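Local coordinates for protein sortase B (Clostridium perfringens, PDB 5YFK) that probably acts as a cysteine transpeptidase that joins sorted surface proteins to the cell wall, at residues I59-G63 with T64-F68. The protein carries 1 engineered substitution. Residues are numbered along the deposited sequence; the frame is centred on the assembly and turned at random.
Sequences IKVEG and TNIDF
Lys60 reaches across a beta hairpin of the sortase fold, from strand 55-61, to grip the carbonyls of Thr64 and Ile66. A bend at chi2 (66°) swings the lysine chain over the Ile66 carbonyl and brings Lys60 NZ into hydrogen bonds with Thr64 O at 2.6 Å and Ile66 O at 3.0 Å, above the plane of each. Val61 N meets Ile66 O from the opposite face, giving that oxygen two donors. Asp67 lies obliquely across the lysine chain, its CG 3.5 Å from Lys60 CD; a water bridges Lys60 NZ and Asp67 OD2. That same OD2 forms a salt bridge with Arg21, and Asp67 OD1 takes a hydrogen bond from Trp58. On the other side of the hairpin, Val61 and Ile66 run side by side, Val61 CG2 being 3.9 Å from Ile66 CG2, and both are buried, with Phe127 beside Val61 and Phe121 beside Ile66. Thr64 closes the type II turn from Val61, in which Gly63 has positive phi. With chi1 at 72°, Thr64 OG1 sits between backbone N and carbonyl carbon, donating to Val61 O at 2.7 Å from the same face as Thr64 N; in an ST turn, Thr64 OG1 also accepts from Ile66 N at 2.9 Å.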
ATOM      1  N   ILE A  59      -5.197  -5.378  -0.075  1.00 13.06           N
ATOM      2  CA  ILE A  59      -4.601  -4.620  -1.181  1.00 14.17           C
ATOM      3  C   ILE A  59      -4.252  -5.571  -2.326  1.00 12.97           C
ATOM      4  O   ILE A  59      -3.611  -6.609  -2.134  1.00 13.40           O
ATOM      5  CB  ILE A  59      -3.341  -3.850  -0.701  1.00 14.82           C
ATOM      6  CG1 ILE A  59      -2.794  -2.941  -1.798  1.00 13.55           C
ATOM      7  CG2 ILE A  59      -2.263  -4.780  -0.209  1.00 14.60           C
ATOM      8  CD1 ILE A  59      -1.759  -1.939  -1.300  1.00 13.05           C
ATOM      9  N   LYS A  60      -4.538  -5.108  -3.535  1.00 12.99           N
ATOM     10  CA  LYS A  60      -4.112  -5.767  -4.731  1.00 13.95           C
ATOM     11  C   LYS A  60      -3.625  -4.739  -5.731  1.00 16.15           C
ATOM     12  O   LYS A  60      -4.343  -3.783  -6.051  1.00 17.89           O
ATOM     13  CB  LYS A  60      -5.273  -6.585  -5.324  1.00 18.52           C
ATOM     14  CG  LYS A  60      -4.970  -7.220  -6.686  1.00 26.82           C
ATOM     15  CD  LYS A  60      -3.893  -8.279  -6.593  1.00 36.04           C
ATOM     16  CE  LYS A  60      -3.085  -8.414  -7.878  1.00 40.79           C
ATOM     17  NZ  LYS A  60      -1.786  -9.095  -7.620  1.00 29.02           N
ATOM     18  N   VAL A  61      -2.479  -5.022  -6.336  1.00 14.64           N
ATOM     19  CA  VAL A  61      -1.899  -4.091  -7.308  1.00 15.30           C
ATOM     20  C   VAL A  61      -1.845  -4.715  -8.682  1.00 19.98           C
ATOM     21  O   VAL A  61      -1.287  -5.791  -8.889  1.00 13.03           O
ATOM     22  CB  VAL A  61      -0.520  -3.555  -6.893  1.00 17.28           C
ATOM     23  CG1 VAL A  61       0.043  -2.618  -7.973  1.00 17.87           C
ATOM     24  CG2 VAL A  61      -0.626  -2.810  -5.566  1.00 16.92           C
ATOM     25  N   GLU A  62      -2.504  -4.036  -9.611  1.00 23.05           N
ATOM     26  CA  GLU A  62      -2.706  -4.544 -10.950  1.00 26.30           C
ATOM     27  C   GLU A  62      -1.369  -4.845 -11.570  1.00 16.99           C
ATOM     28  O   GLU A  62      -0.409  -4.081 -11.412  1.00 21.34           O
ATOM     29  CB  GLU A  62      -3.433  -3.473 -11.783  1.00 32.65           C
ATOM     30  CG  GLU A  62      -3.369  -3.657 -13.289  1.00 34.83           C
ATOM     31  CD  GLU A  62      -4.117  -2.553 -14.053  1.00 39.54           C
ATOM     32  OE1 GLU A  62      -3.967  -1.362 -13.703  1.00 29.59           O
ATOM     33  OE2 GLU A  62      -4.778  -2.864 -15.067  1.00 48.73           O
ATOM     34  N   GLY A  63      -1.286  -6.023 -12.185  1.00 18.29           N
ATOM     35  CA  GLY A  63      -0.125  -6.436 -12.957  1.00 16.48           C
ATOM     36  C   GLY A  63       1.056  -6.954 -12.160  1.00 13.63           C
ATOM     37  O   GLY A  63       2.168  -7.032 -12.674  1.00 14.55           O
ATOM     38  N   THR A  64       0.842  -7.173 -10.863  1.00 13.76           N
ATOM     39  CA  THR A  64       1.894  -7.623  -9.948  1.00 12.93           C
ATOM     40  C   THR A  64       1.382  -8.785  -9.110  1.00 11.88           C
ATOM     41  O   THR A  64       0.211  -9.181  -9.214  1.00 12.86           O
ATOM     42  CB  THR A  64       2.282  -6.528  -8.935  1.00 11.63           C
ATOM     43  OG1 THR A  64       1.206  -6.386  -7.996  1.00 13.72           O
ATOM     44  CG2 THR A  64       2.554  -5.212  -9.636  1.00 14.17           C
ATOM     45  N   ASN A  65       2.286  -9.350  -8.327  1.00 12.93           N
ATOM     46  CA  ASN A  65       1.935 -10.335  -7.305  1.00 13.47           C
ATOM     47  C   ASN A  65       1.650  -9.733  -5.943  1.00 14.16           C
ATOM     48  O   ASN A  65       1.621 -10.449  -4.944  1.00 14.45           O
ATOM     49  CB  ASN A  65       3.025 -11.389  -7.170  1.00 16.72           C
ATOM     50  CG  ASN A  65       4.330 -10.832  -6.634  1.00 16.25           C
ATOM     51  OD1 ASN A  65       4.549  -9.633  -6.611  1.00 14.55           O
ATOM     52  ND2 ASN A  65       5.185 -11.720  -6.154  1.00 18.48           N
ATOM     53  N   ILE A  66       1.341  -8.448  -5.923  1.00 12.68           N
ATOM     54  CA  ILE A  66       0.955  -7.783  -4.693  1.00 14.82           C
ATOM     55  C   ILE A  66      -0.547  -7.975  -4.457  1.00 13.50           C
ATOM     56  O   ILE A  66      -1.401  -7.416  -5.142  1.00 15.23           O
ATOM     57  CB  ILE A  66       1.349  -6.298  -4.684  1.00 11.77           C
ATOM     58  CG1 ILE A  66       2.851  -6.146  -4.877  1.00 12.95           C
ATOM     59  CG2 ILE A  66       0.951  -5.647  -3.352  1.00 13.15           C
ATOM     60  CD1 ILE A  66       3.233  -4.734  -5.244  1.00 15.63           C
ATOM     61  N   ASP A  67      -0.852  -8.820  -3.490  1.00 12.70           N
ATOM     62  CA  ASP A  67      -2.182  -9.389  -3.295  1.00 18.79           C
ATOM     63  C   ASP A  67      -2.239  -9.922  -1.867  1.00 15.96           C
ATOM     64  O   ASP A  67      -1.948 -11.109  -1.595  1.00 17.91           O
ATOM     65  CB  ASP A  67      -2.422 -10.525  -4.290  1.00 17.51           C
ATOM     66  CG  ASP A  67      -3.864 -10.959  -4.359  1.00 26.70           C
ATOM     67  OD1 ASP A  67      -4.715 -10.429  -3.616  1.00 22.10           O
ATOM     68  OD2 ASP A  67      -4.148 -11.848  -5.192  1.00 25.16           O
ATOM     69  N   PHE A  68      -2.475  -9.011  -0.925  1.00 18.62           N
ATOM     70  CA  PHE A  68      -2.211  -9.282   0.476  1.00 15.03           C
ATOM     71  C   PHE A  68      -3.283  -8.705   1.396  1.00 17.47           C
ATOM     72  O   PHE A  68      -3.774  -7.591   1.176  1.00 13.78           O
ATOM     73  CB  PHE A  68      -0.864  -8.674   0.880  1.00 18.04           C
ATOM     74  CG  PHE A  68       0.315  -9.251   0.144  1.00 21.14           C
ATOM     75  CD1 PHE A  68       0.728 -10.544   0.394  1.00 30.79           C
ATOM     76  CD2 PHE A  68       1.050  -8.475  -0.728  1.00 17.53           C
ATOM     77  CE1 PHE A  68       1.818 -11.073  -0.269  1.00 28.48           C
ATOM     78  CE2 PHE A  68       2.127  -8.999  -1.403  1.00 22.26           C
ATOM     79  CZ  PHE A  68       2.520 -10.296  -1.156  1.00 21.15           C
TER
HETATM   80  O   HOH W   1      -2.275 -12.162  -7.325  1.00 29.60           O